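Local coordinates for arfgap-like finger domain containing protein (Cryptosporidium parvum Iowa II, PDB 2OWA) that binds a zinc ion through its ArfGAP-type finger domain and probably acts as a GTPase-activating protein for ADP-ribosylation factors, at residues 53-58 / 89-94; 102-107 / 126-131; 47-52 / 76-81; 15-20 / 81-86. All blocks are in the same frame, centred on the assembly; numbering follows the deposited sequence.

Contact 1. Residues 53-58 / 89-94; sequences SFAVFI and LVRMDI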
loop_
_atom_site.group_PDB
_atom_site.type_symbol
_atom_site.label_atom_id
_atom_site.label_comp_id
_atom_site.label_asym_id
_atom_site.label_seq_id
_atom_site.Cartn_x
_atom_site.Cartn_y
_atom_site.Cartn_z
ATOM N N SER A 53 -1.936 4.868 -0.570
ATOM C CA SER A 53 -3.156 5.304 0.161
ATOM C C SER A 53 -3.520 4.400 1.331
ATOM O O SER A 53 -3.775 4.865 2.433
ATOM C CB SER A 53 -4.363 5.363 -0.808
ATOM O OG SER A 53 -4.002 6.007 -2.033
ATOM N N PHE A 54 -3.545 3.098 1.068
ATOM C CA PHE A 54 -3.905 2.097 2.078
ATOM C C PHE A 54 -2.682 1.374 2.618
ATOM O O PHE A 54 -2.801 0.480 3.439
ATOM C CB PHE A 54 -4.927 1.137 1.457
ATOM C CG PHE A 54 -6.015 1.861 0.736
ATOM C CD1 PHE A 54 -6.966 2.611 1.454
ATOM C CD2 PHE A 54 -6.080 1.838 -0.655
ATOM C CE1 PHE A 54 -7.973 3.318 0.785
ATOM C CE2 PHE A 54 -7.070 2.529 -1.319
ATOM C CZ PHE A 54 -8.016 3.256 -0.614
ATOM N N ALA A 55 -1.497 1.786 2.155
ATOM C CA ALA A 55 -0.254 1.063 2.437
ATOM C C ALA A 55 -0.427 -0.441 2.243
ATOM O O ALA A 55 -0.100 -1.232 3.117
ATOM C CB ALA A 55 0.255 1.379 3.855
ATOM N N VAL A 56 -0.959 -0.849 1.092
ATOM C CA VAL A 56 -1.059 -2.267 0.778
ATOM C C VAL A 56 -0.144 -2.608 -0.414
ATOM O O VAL A 56 0.086 -1.771 -1.281
ATOM C CB VAL A 56 -2.508 -2.721 0.509
ATOM C CG1 VAL A 56 -3.380 -2.611 1.836
ATOM C CG2 VAL A 56 -3.115 -1.895 -0.611
ATOM N N PHE A 57 0.355 -3.840 -0.433
ATOM C CA PHE A 57 1.070 -4.397 -1.603
ATOM C C PHE A 57 0.143 -5.210 -2.499
ATOM O O PHE A 57 -0.650 -6.017 -2.000
ATOM C CB PHE A 57 2.224 -5.292 -1.174
ATOM C CG PHE A 57 3.299 -4.562 -0.479
ATOM C CD1 PHE A 57 4.347 -4.012 -1.196
ATOM C CD2 PHE A 57 3.257 -4.403 0.918
ATOM C CE1 PHE A 57 5.372 -3.294 -0.524
ATOM C CE2 PHE A 57 4.250 -3.711 1.586
ATOM C CZ PHE A 57 5.325 -3.171 0.872
ATOM N N ILE A 58 0.284 -5.009 -3.807
ATOM C CA ILE A 58 -0.632 -5.574 -4.823
ATOM C C ILE A 58 0.196 -6.042 -6.032
ATOM O O ILE A 58 1.290 -5.556 -6.211
ATOM C CB ILE A 58 -1.689 -4.524 -5.276
ATOM C CG1 ILE A 58 -1.031 -3.204 -5.767
ATOM C CG2 ILE A 58 -2.766 -4.313 -4.143
ATOM C CD1 ILE A 58 -2.039 -2.171 -6.280
ATOM N N LEU A 89 7.934 5.778 2.988
ATOM C CA LEU A 89 8.477 4.540 3.509
ATOM C C LEU A 89 7.919 4.249 4.878
ATOM O O LEU A 89 7.473 3.116 5.144
ATOM C CB LEU A 89 10.009 4.525 3.493
ATOM C CG LEU A 89 10.704 4.786 2.151
ATOM C CD1 LEU A 89 12.193 4.442 2.354
ATOM C CD2 LEU A 89 10.079 3.872 1.018
ATOM N N VAL A 90 7.887 5.264 5.732
ATOM C CA VAL A 90 7.349 5.110 7.103
ATOM C C VAL A 90 5.907 4.624 7.015
ATOM O O VAL A 90 5.475 3.766 7.803
ATOM C CB VAL A 90 7.382 6.438 7.863
ATOM C CG1 VAL A 90 6.682 6.292 9.270
ATOM C CG2 VAL A 90 8.842 6.966 7.961
ATOM N N ARG A 91 5.158 5.194 6.065
ATOM C CA ARG A 91 3.750 4.868 5.870
ATOM C C ARG A 91 3.572 3.399 5.519
ATOM O O ARG A 91 2.731 2.732 6.103
ATOM C CB ARG A 91 3.079 5.766 4.797
ATOM C CG ARG A 91 1.608 5.390 4.548
ATOM C CD ARG A 91 0.972 6.268 3.493
ATOM N NE ARG A 91 -0.487 6.185 3.458
ATOM C CZ ARG A 91 -1.296 7.012 4.122
ATOM N NH1 ARG A 91 -0.791 7.982 4.877
ATOM N NH2 ARG A 91 -2.613 6.899 4.015
ATOM N N MET A 92 4.385 2.890 4.592
ATOM C CA MET A 92 4.379 1.491 4.256
ATOM C C MET A 92 4.755 0.592 5.448
ATOM O O MET A 92 4.250 -0.511 5.585
ATOM C CB MET A 92 5.325 1.243 3.071
ATOM C CG MET A 92 4.820 1.781 1.719
ATOM S SD MET A 92 3.107 1.461 1.265
ATOM C CE MET A 92 3.099 -0.314 1.137
ATOM N N ASP A 93 5.630 1.111 6.304
ATOM C CA ASP A 93 6.168 0.391 7.437
ATOM C C ASP A 93 5.089 0.225 8.507
ATOM O O ASP A 93 4.929 -0.879 9.057
ATOM C CB ASP A 93 7.379 1.144 8.005
ATOM C CG ASP A 93 8.216 0.285 8.972
ATOM O OD1 ASP A 93 7.846 -0.884 9.253
ATOM O OD2 ASP A 93 9.255 0.807 9.466
ATOM N N ILE A 94 4.325 1.289 8.774
ATOM C CA ILE A 94 3.242 1.205 9.797
ATOM C C ILE A 94 1.946 0.579 9.278
ATOM O O ILE A 94 1.072 0.189 10.079
ATOM C CB ILE A 94 2.946 2.565 10.483
ATOM C CG1 ILE A 94 2.465 3.607 9.465
ATOM C CG2 ILE A 94 4.160 3.076 11.245
ATOM C CD1 ILE A 94 1.017 3.839 9.496
#
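Arg91 and Met92, consecutive on helix 86-94, carry almost all of the helix side of this buried contact and send their side chains to different parts of residues 53-58. Arg91 goes out with CG anti to the backbone N (chi1 178°) and stays extended as far as NE, a length that carries the guanidinium past Ala55 to the backbone of Ser53. There Arg91 NH2 donates to Ser53 O at 2.8 Å in a practically straight bond (177°), the oxygen lying in the guanidinium plane while the donor stands tilted from the carbonyl plane. NE bonds Leu52 O and NH1 forms a salt bridge with Asp133, while NH2 has a second acceptor in Lys129 O; together these should fix the rotation of the group. The helix backbone also comes close here, Arg91 O lying 3.6 Å from Ala55 CB. Met92 is bent at chi2 and chi3. Met92 SD rests 3.6 Å from Ala55 CA, and the bend swings Met92 CE over one face of the Phe57 ring, a CH-pi contact 3.9 Å from the centroid. Leu50 of the neighbouring strand also touches Met92. The Phe57 side chain lies about 9 Å from the zinc ion. A G1 beta bulge sets Ala55 and Val56 together opposite Ser51, and helix 86-94 packs on this bulged edge of the small antiparallel sheet in the ArfGAP zinc-finger domain.

Contact 2. Residues 102-107 / 126-131; sequences NYFKQV and RQYKQI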
loop_
_atom_site.group_PDB
_atom_site.type_symbol
_atom_site.label_atom_id
_atom_site.label_comp_id
_atom_site.label_asym_id
_atom_site.label_seq_id
_atom_site.Cartn_x
_atom_site.Cartn_y
_atom_site.Cartn_z
ATOM N N ASN A 102 -7.066 -6.510 8.475
ATOM C CA ASN A 102 -7.693 -6.523 9.781
ATOM C C ASN A 102 -8.758 -5.441 9.865
ATOM O O ASN A 102 -9.872 -5.710 10.292
ATOM C CB ASN A 102 -6.666 -6.383 10.936
ATOM C CG ASN A 102 -7.349 -6.142 12.304
ATOM O OD1 ASN A 102 -8.203 -6.912 12.721
ATOM N ND2 ASN A 102 -6.978 -5.065 12.984
ATOM N N TYR A 103 -8.402 -4.216 9.456
ATOM C CA TYR A 103 -9.338 -3.122 9.482
ATOM C C TYR A 103 -10.580 -3.392 8.603
ATOM O O TYR A 103 -11.715 -3.266 9.080
ATOM C CB TYR A 103 -8.661 -1.815 9.073
ATOM C CG TYR A 103 -9.625 -0.653 8.958
ATOM C CD1 TYR A 103 -9.991 0.076 10.079
ATOM C CD2 TYR A 103 -10.198 -0.309 7.721
ATOM C CE1 TYR A 103 -10.861 1.130 9.986
ATOM C CE2 TYR A 103 -11.077 0.753 7.624
ATOM C CZ TYR A 103 -11.404 1.453 8.760
ATOM O OH TYR A 103 -12.264 2.490 8.686
ATOM N N PHE A 104 -10.342 -3.751 7.352
ATOM C CA PHE A 104 -11.424 -3.983 6.367
ATOM C C PHE A 104 -12.342 -5.170 6.693
ATOM O O PHE A 104 -13.553 -5.034 6.575
ATOM C CB PHE A 104 -10.906 -4.000 4.904
ATOM C CG PHE A 104 -10.508 -2.628 4.392
ATOM C CD1 PHE A 104 -11.451 -1.596 4.333
ATOM C CD2 PHE A 104 -9.185 -2.368 3.978
ATOM C CE1 PHE A 104 -11.089 -0.304 3.888
ATOM C CE2 PHE A 104 -8.800 -1.113 3.518
ATOM C CZ PHE A 104 -9.757 -0.058 3.483
ATOM N N LYS A 105 -11.787 -6.300 7.140
ATOM C CA LYS A 105 -12.635 -7.418 7.562
ATOM C C LYS A 105 -13.568 -6.994 8.709
ATOM O O LYS A 105 -14.661 -7.511 8.789
ATOM C CB LYS A 105 -11.833 -8.657 7.996
ATOM C CG LYS A 105 -10.982 -9.344 6.905
ATOM C CD LYS A 105 -10.252 -10.568 7.507
ATOM C CE LYS A 105 -9.463 -11.381 6.454
ATOM N NZ LYS A 105 -10.258 -11.824 5.213
ATOM N N GLN A 106 -13.119 -6.096 9.601
ATOM C CA GLN A 106 -14.004 -5.569 10.667
ATOM C C GLN A 106 -15.066 -4.599 10.144
ATOM O O GLN A 106 -16.253 -4.737 10.474
ATOM C CB GLN A 106 -13.215 -4.903 11.818
ATOM C CG GLN A 106 -12.047 -5.738 12.369
ATOM C CD GLN A 106 -11.806 -5.561 13.881
ATOM O OE1 GLN A 106 -12.709 -5.128 14.631
ATOM N NE2 GLN A 106 -10.583 -5.908 14.336
ATOM N N VAL A 107 -14.656 -3.618 9.336
ATOM C CA VAL A 107 -15.566 -2.557 8.930
ATOM C C VAL A 107 -16.398 -2.908 7.674
ATOM O O VAL A 107 -17.539 -2.433 7.523
ATOM C CB VAL A 107 -14.887 -1.158 8.806
ATOM C CG1 VAL A 107 -14.134 -0.796 10.096
ATOM C CG2 VAL A 107 -13.999 -1.073 7.611
ATOM N N ARG A 126 -11.535 5.731 2.896
ATOM C CA ARG A 126 -11.115 7.103 3.238
ATOM C C ARG A 126 -10.716 7.189 4.714
ATOM O O ARG A 126 -9.659 7.697 5.014
ATOM C CB ARG A 126 -12.212 8.102 2.909
ATOM C CG ARG A 126 -11.861 9.553 3.226
ATOM N N GLN A 127 -11.555 6.641 5.593
ATOM C CA GLN A 127 -11.329 6.559 7.013
ATOM C C GLN A 127 -10.033 5.825 7.417
ATOM O O GLN A 127 -9.281 6.287 8.297
ATOM C CB GLN A 127 -12.513 5.874 7.654
ATOM C CG GLN A 127 -13.274 6.777 8.597
ATOM C CD GLN A 127 -14.750 6.488 8.605
ATOM O OE1 GLN A 127 -15.169 5.333 8.677
ATOM N NE2 GLN A 127 -15.555 7.536 8.528
ATOM N N TYR A 128 -9.766 4.699 6.763
ATOM C CA TYR A 128 -8.492 3.973 6.997
ATOM C C TYR A 128 -7.270 4.776 6.520
ATOM O O TYR A 128 -6.244 4.782 7.192
ATOM C CB TYR A 128 -8.536 2.570 6.384
ATOM C CG TYR A 128 -7.311 1.748 6.661
ATOM C CD1 TYR A 128 -7.074 1.216 7.947
ATOM C CD2 TYR A 128 -6.363 1.551 5.667
ATOM C CE1 TYR A 128 -5.929 0.473 8.207
ATOM C CE2 TYR A 128 -5.207 0.814 5.917
ATOM C CZ TYR A 128 -5.006 0.279 7.173
ATOM O OH TYR A 128 -3.874 -0.429 7.406
ATOM N N LYS A 129 -7.379 5.423 5.359
ATOM C CA LYS A 129 -6.333 6.295 4.817
ATOM C C LYS A 129 -5.966 7.408 5.847
ATOM O O LYS A 129 -4.788 7.692 6.071
ATOM C CB LYS A 129 -6.827 6.907 3.499
ATOM C CG LYS A 129 -5.787 7.368 2.473
ATOM C CD LYS A 129 -5.747 8.893 2.292
ATOM C CE LYS A 129 -5.064 9.298 0.951
ATOM N NZ LYS A 129 -5.976 9.310 -0.290
ATOM N N GLN A 130 -6.989 7.983 6.486
ATOM C CA GLN A 130 -6.827 8.964 7.562
ATOM C C GLN A 130 -6.235 8.420 8.842
ATOM O O GLN A 130 -5.560 9.155 9.524
ATOM C CB GLN A 130 -8.163 9.655 7.894
ATOM C CG GLN A 130 -8.538 10.726 6.888
ATOM C CD GLN A 130 -9.777 11.532 7.307
ATOM O OE1 GLN A 130 -10.539 11.977 6.466
ATOM N NE2 GLN A 130 -9.979 11.699 8.615
ATOM N N ILE A 131 -6.517 7.166 9.191
ATOM C CA ILE A 131 -5.882 6.495 10.349
ATOM C C ILE A 131 -4.370 6.421 10.123
ATOM O O ILE A 131 -3.559 6.687 11.031
ATOM C CB ILE A 131 -6.463 5.054 10.604
ATOM C CG1 ILE A 131 -7.942 5.124 11.047
ATOM C CG2 ILE A 131 -5.630 4.269 11.633
ATOM C CD1 ILE A 131 -8.681 3.787 10.919
HETATM O O HOH W 1 -15.452 2.540 8.074
#
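An aromatic cluster of Tyr103, Phe104 and Tyr128 joins helix 97-107 to helix 123-135 in the helical part of the ArfGAP-type domain, away from the zinc site. The two short helical segments run roughly antiparallel, 144° between their directions, with axes 11.2 Å apart at closest approach, and the rings fill the distance. Tyr103 sits between two partners: Val107 CG1 of its own helix covers one face, and Tyr128 CD1 lies over the opposite face, 3.3 Å from Tyr103 CG. Both tyrosines hold CG anti to the backbone N, which sends each ring into the gap, where the side chains slide past each other in opposite senses. Their planes are inclined by 33° and the centroids are 4.8 Å apart, an oblique pairing. Tyr128 CB also leans on the Tyr103 ring, 3.4 Å from Tyr103 CE2. Phe104 approaches Tyr128 more steeply, the side chains crossing at about a right angle with Phe104 CZ 4.1 Å from Tyr128 CB; its ring also meets that of Tyr119. Toward the C-terminal end of the second segment, Ile131 CD1 reaches Tyr103 CE1 at 3.6 Å. At the solvent-exposed margin, Gln127 CB packs against the Tyr103 hydroxyl, which also makes a weak hydrogen bond to Cys124 O. One water bridges the two side chains, donating to Gln127 OE1 at 2.9 Å and lying 3.2 Å from Tyr103 OH.

Contact 3. Residues 47-52 / 76-81; sequences PTWLSL and VRSSDL
The indole of Trp49 lies across Ser78, whose CB stands almost exactly on the normal of the six-membered ring, 3.6 Å from its centroid, in a CH-pi contact. Trp49 CE3 reaches farther along the partner strand and meets Val76 CG1 at 3.7 Å, an oblique approach. Arg67 of helix 60-67 adds a cation-pi contact to the same indole. Trp49, Ser51, Val76 and Ser78 share this face of the sheet, while Leu50 and Arg77 occupy the other. Strands 49-51 and 76-78 are antiparallel neighbours in the three-stranded sheet of the ArfGAP zinc-finger domain, with 49-51 in the middle; Leu50 and Arg77 form the hydrogen-bonded pair, Leu50 N to Arg77 O at 2.8 Å and Arg77 N to Leu50 O at 3.1 Å. On their face, Leu50 CD1 packs on Arg77 CB and CD2 on Ser79 CB. Just before strand 49-51 begins and just after 76-78 ends, Thr48 O is gripped twice by one residue: Ser79 N arrives nearly along the C=O axis at 2.8 Å, and Ser79 OG, at 2.7 Å, comes in tilted from the carbonyl plane. With OG between the backbone N and the carbonyl carbon (chi1 75°), that hydroxyl also meets Arg31 NH1.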
loop_
_atom_site.group_PDB
_atom_site.type_symbol
_atom_site.label_atom_id
_atom_site.label_comp_id
_atom_site.label_asym_id
_atom_site.label_seq_id
_atom_site.Cartn_x
_atom_site.Cartn_y
_atom_site.Cartn_z
ATOM N N PRO A 47 3.696 -9.893 -4.232
ATOM C CA PRO A 47 3.354 -8.664 -4.959
ATOM C C PRO A 47 4.439 -7.586 -4.737
ATOM O O PRO A 47 5.024 -7.493 -3.644
ATOM C CB PRO A 47 2.035 -8.234 -4.308
ATOM C CG PRO A 47 2.193 -8.707 -2.871
ATOM C CD PRO A 47 2.845 -10.071 -3.035
ATOM N N THR A 48 4.720 -6.795 -5.762
ATOM C CA THR A 48 5.793 -5.807 -5.660
ATOM C C THR A 48 5.298 -4.408 -5.964
ATOM O O THR A 48 6.034 -3.449 -5.800
ATOM C CB THR A 48 7.010 -6.159 -6.584
ATOM O OG1 THR A 48 6.580 -6.094 -7.936
ATOM C CG2 THR A 48 7.519 -7.564 -6.281
ATOM N N TRP A 49 4.058 -4.284 -6.411
ATOM C CA TRP A 49 3.429 -2.982 -6.562
ATOM C C TRP A 49 2.760 -2.603 -5.245
ATOM O O TRP A 49 2.714 -3.410 -4.313
ATOM C CB TRP A 49 2.433 -2.965 -7.739
ATOM C CG TRP A 49 3.129 -3.003 -9.022
ATOM C CD1 TRP A 49 3.754 -4.095 -9.581
ATOM C CD2 TRP A 49 3.368 -1.902 -9.921
ATOM N NE1 TRP A 49 4.359 -3.735 -10.757
ATOM C CE2 TRP A 49 4.121 -2.413 -11.010
ATOM C CE3 TRP A 49 3.021 -0.541 -9.916
ATOM C CZ2 TRP A 49 4.524 -1.613 -12.096
ATOM C CZ3 TRP A 49 3.423 0.272 -11.013
ATOM C CH2 TRP A 49 4.178 -0.283 -12.084
ATOM N N LEU A 50 2.279 -1.367 -5.154
ATOM C CA LEU A 50 1.671 -0.900 -3.920
ATOM C C LEU A 50 0.627 0.229 -4.139
ATOM O O LEU A 50 0.662 0.941 -5.140
ATOM C CB LEU A 50 2.770 -0.546 -2.871
ATOM C CG LEU A 50 3.770 0.575 -3.166
ATOM C CD1 LEU A 50 3.115 1.924 -2.815
ATOM C CD2 LEU A 50 5.027 0.380 -2.334
ATOM N N SER A 51 -0.339 0.345 -3.228
ATOM C CA SER A 51 -1.155 1.578 -3.155
ATOM C C SER A 51 -0.671 2.298 -1.894
ATOM O O SER A 51 -0.810 1.749 -0.770
ATOM C CB SER A 51 -2.651 1.264 -3.047
ATOM O OG SER A 51 -3.378 2.456 -2.788
ATOM N N LEU A 52 -0.063 3.479 -2.057
ATOM C CA LEU A 52 0.390 4.210 -0.889
ATOM C C LEU A 52 -0.776 4.561 0.019
ATOM O O LEU A 52 -0.630 4.497 1.218
ATOM C CB LEU A 52 1.152 5.485 -1.247
ATOM C CG LEU A 52 2.654 5.233 -1.429
ATOM C CD1 LEU A 52 3.277 6.399 -2.199
ATOM C CD2 LEU A 52 3.388 4.941 -0.065
ATOM N N VAL A 76 -0.636 4.727 -6.811
ATOM C CA VAL A 76 0.036 3.452 -7.087
ATOM C C VAL A 76 1.499 3.691 -7.435
ATOM O O VAL A 76 1.811 4.617 -8.179
ATOM C CB VAL A 76 -0.693 2.688 -8.245
ATOM C CG1 VAL A 76 0.122 1.503 -8.770
ATOM C CG2 VAL A 76 -2.076 2.283 -7.808
ATOM N N ARG A 77 2.370 2.860 -6.862
ATOM C CA ARG A 77 3.809 2.840 -7.148
ATOM C C ARG A 77 4.304 1.414 -7.258
ATOM O O ARG A 77 3.703 0.498 -6.724
ATOM C CB ARG A 77 4.623 3.536 -6.017
ATOM C CG ARG A 77 4.374 5.044 -5.872
ATOM C CD ARG A 77 4.880 5.699 -7.143
ATOM N NE ARG A 77 4.853 7.160 -7.168
ATOM C CZ ARG A 77 3.935 7.892 -7.812
ATOM N NH1 ARG A 77 2.883 7.318 -8.427
ATOM N NH2 ARG A 77 4.052 9.216 -7.803
ATOM N N SER A 78 5.433 1.251 -7.939
ATOM C CA SER A 78 6.148 0.004 -7.951
ATOM C C SER A 78 7.213 0.057 -6.849
ATOM O O SER A 78 8.066 0.956 -6.862
ATOM C CB SER A 78 6.816 -0.158 -9.316
ATOM O OG SER A 78 7.698 -1.245 -9.245
ATOM N N SER A 79 7.187 -0.884 -5.899
ATOM C CA SER A 79 8.202 -0.860 -4.833
ATOM C C SER A 79 9.636 -1.138 -5.323
ATOM O O SER A 79 10.609 -0.737 -4.695
ATOM C CB SER A 79 7.805 -1.753 -3.638
ATOM O OG SER A 79 7.971 -3.131 -3.913
ATOM N N ASP A 80 9.706 -1.811 -6.460
ATOM C CA ASP A 80 10.893 -2.208 -7.192
ATOM C C ASP A 80 11.571 -1.123 -7.986
ATOM O O ASP A 80 12.746 -1.212 -8.269
ATOM C CB ASP A 80 10.442 -3.207 -8.273
ATOM C CG ASP A 80 10.590 -4.601 -7.859
ATOM O OD1 ASP A 80 10.100 -5.460 -8.607
ATOM O OD2 ASP A 80 11.213 -4.842 -6.803
ATOM N N LEU A 81 10.814 -0.146 -8.433
ATOM C CA LEU A 81 11.269 0.657 -9.556
ATOM C C LEU A 81 11.128 2.151 -9.322
ATOM O O LEU A 81 11.982 2.930 -9.764
ATOM C CB LEU A 81 10.476 0.236 -10.790
#

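Contact 4. Residues 15-20 / 81-86; sequences KGFVSD and LDKFTP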
loop_
_atom_site.group_PDB
_atom_site.type_symbol
_atom_site.label_atom_id
_atom_site.label_comp_id
_atom_site.label_asym_id
_atom_site.label_seq_id
_atom_site.Cartn_x
_atom_site.Cartn_y
_atom_site.Cartn_z
ATOM N N LYS A 15 14.869 16.177 -5.217
ATOM C CA LYS A 15 13.434 16.049 -5.466
ATOM C C LYS A 15 12.737 15.514 -4.213
ATOM O O LYS A 15 11.508 15.460 -4.171
ATOM C CB LYS A 15 13.142 15.155 -6.669
ATOM C CG LYS A 15 13.751 15.678 -7.980
ATOM C CD LYS A 15 13.477 14.764 -9.135
ATOM C CE LYS A 15 14.136 15.286 -10.417
ATOM N NZ LYS A 15 13.446 14.560 -11.524
ATOM N N GLY A 16 13.541 15.139 -3.210
ATOM C CA GLY A 16 13.057 14.688 -1.907
ATOM C C GLY A 16 12.990 13.171 -1.776
ATOM O O GLY A 16 12.378 12.659 -0.842
ATOM N N PHE A 17 13.662 12.474 -2.697
ATOM C CA PHE A 17 13.589 11.004 -2.809
ATOM C C PHE A 17 14.767 10.312 -2.124
ATOM O O PHE A 17 15.892 10.744 -2.265
ATOM C CB PHE A 17 13.627 10.565 -4.269
ATOM C CG PHE A 17 12.423 10.958 -5.059
ATOM C CD1 PHE A 17 11.143 10.692 -4.584
ATOM C CD2 PHE A 17 12.573 11.571 -6.307
ATOM C CE1 PHE A 17 10.024 11.026 -5.330
ATOM C CE2 PHE A 17 11.477 11.903 -7.060
ATOM C CZ PHE A 17 10.204 11.648 -6.582
ATOM N N VAL A 18 14.488 9.242 -1.391
ATOM C CA VAL A 18 15.559 8.366 -0.898
ATOM C C VAL A 18 16.301 7.712 -2.072
ATOM O O VAL A 18 15.755 7.632 -3.184
ATOM C CB VAL A 18 15.059 7.304 0.113
ATOM C CG1 VAL A 18 14.350 7.966 1.283
ATOM C CG2 VAL A 18 14.134 6.236 -0.552
ATOM N N SER A 19 17.524 7.232 -1.826
ATOM C CA SER A 19 18.311 6.523 -2.857
ATOM C C SER A 19 17.634 5.232 -3.276
ATOM O O SER A 19 16.836 4.689 -2.526
ATOM C CB SER A 19 19.713 6.201 -2.335
ATOM O OG SER A 19 19.646 5.483 -1.104
ATOM N N ASP A 20 17.947 4.727 -4.467
ATOM C CA ASP A 20 17.403 3.431 -4.901
ATOM C C ASP A 20 17.796 2.310 -3.946
ATOM O O ASP A 20 17.106 1.323 -3.842
ATOM C CB ASP A 20 17.887 3.058 -6.326
ATOM C CG ASP A 20 17.251 3.926 -7.407
ATOM O OD1 ASP A 20 16.193 4.537 -7.163
ATOM O OD2 ASP A 20 17.816 3.988 -8.522
ATOM N N LEU A 81 10.814 -0.146 -8.433
ATOM C CA LEU A 81 11.269 0.657 -9.556
ATOM C C LEU A 81 11.128 2.151 -9.322
ATOM O O LEU A 81 11.982 2.930 -9.764
ATOM C CB LEU A 81 10.476 0.236 -10.790
ATOM N N ASP A 82 10.053 2.546 -8.638
ATOM C CA ASP A 82 9.726 3.951 -8.421
ATOM C C ASP A 82 10.573 4.637 -7.333
ATOM O O ASP A 82 11.226 3.969 -6.516
ATOM C CB ASP A 82 8.228 4.094 -8.120
ATOM C CG ASP A 82 7.372 4.119 -9.401
ATOM O OD1 ASP A 82 7.529 5.114 -10.155
ATOM O OD2 ASP A 82 6.557 3.180 -9.651
ATOM N N LYS A 83 10.564 5.975 -7.344
ATOM C CA LYS A 83 11.186 6.788 -6.313
ATOM C C LYS A 83 10.167 7.014 -5.159
ATOM O O LYS A 83 8.971 7.104 -5.388
ATOM C CB LYS A 83 11.634 8.146 -6.893
ATOM C CG LYS A 83 12.606 8.104 -8.132
ATOM C CD LYS A 83 13.824 7.337 -7.751
ATOM C CE LYS A 83 15.128 8.022 -8.134
ATOM N NZ LYS A 83 16.253 7.208 -7.550
ATOM N N PHE A 84 10.665 7.059 -3.935
ATOM C CA PHE A 84 9.838 7.250 -2.738
ATOM C C PHE A 84 10.444 8.390 -1.887
ATOM O O PHE A 84 11.652 8.530 -1.870
ATOM C CB PHE A 84 9.790 5.944 -1.944
ATOM C CG PHE A 84 8.962 4.871 -2.609
ATOM C CD1 PHE A 84 7.619 4.706 -2.272
ATOM C CD2 PHE A 84 9.521 4.071 -3.616
ATOM C CE1 PHE A 84 6.838 3.697 -2.917
ATOM C CE2 PHE A 84 8.745 3.088 -4.275
ATOM C CZ PHE A 84 7.421 2.915 -3.929
ATOM N N THR A 85 9.601 9.179 -1.208
ATOM C CA THR A 85 10.040 10.058 -0.139
ATOM C C THR A 85 10.157 9.268 1.171
ATOM O O THR A 85 9.578 8.169 1.300
ATOM C CB THR A 85 9.110 11.260 0.068
ATOM O OG1 THR A 85 7.878 10.800 0.629
ATOM C CG2 THR A 85 8.882 11.997 -1.246
ATOM N N PRO A 86 10.929 9.800 2.136
ATOM C CA PRO A 86 11.122 9.107 3.399
ATOM C C PRO A 86 9.801 8.884 4.166
ATOM O O PRO A 86 9.602 7.817 4.738
ATOM C CB PRO A 86 12.076 10.042 4.179
ATOM C CG PRO A 86 12.797 10.819 3.107
ATOM C CD PRO A 86 11.683 11.068 2.091
HETATM O O HOH W 2 16.903 9.019 -5.267
HETATM O O HOH W 3 13.671 6.320 -4.085
HETATM O O HOH W 4 14.064 4.321 -5.969
#
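Phe17 lays its ring over the start of the Lys83 side chain: Lys83 CB sits above the ring centre, 3.4 Å from the centroid and 8° off the normal, a CH-pi contact. Two irregular segments meet here, each leading into a helix of the ArfGAP-type domain, with Ser19 as N-cap of helix 20-32 and Thr85 in the N-cap position of helix 86-94. At the edge of the ring, near its plane, lies Phe84 O, which accepts from Val18 N at 3.0 Å. The same oxygen takes a CH contact from Phe17 CA. Gly16 O, one residue earlier, lies against Thr85 CA and is 3.4 Å from Pro86 CD. Val18 CG1 touches Pro86 CG at 3.7 Å. From Phe17 the lysine chain bends at chi2 and chi3, which carry NZ to the first turn of helix 20-32. Lys83 NZ forms a 2.7 Å salt bridge with Asp20 OD1, approaching from above the carboxylate plane; Arg23 is a long, weak second partner of OD1. Three waters add further links. One joins Lys83 NZ to Val18 O, another donates to both Asp20 OD1 and Asp82 O, and a third donates to Val18 O at 2.6 Å while accepting from Phe84 N at 3.1 Å.

How the contacts relate
Contacts 1 and 3 lie near the middle of the domain, centres 9 Å apart, and share the three-stranded sheet: contact 3 pairs its central strand 49-51 with 76-78, while contact 1 sets helix 86-94 on the other edge strand, 56-58. Contact 4, nearest the N-terminus, encloses contact 3 along the chain and touches it through Phe84, which packs on Leu50 and Arg77. Contact 2 opens after contact 1 closes, its centre about 27 Å from that of contact 4. Helix 86-94 begins in contact 4 and runs into contact 1, whose Arg91 also touches helix 123-135 of contact 2; this helix thus connects the N-terminal segment, the sheet and the C-terminal helices.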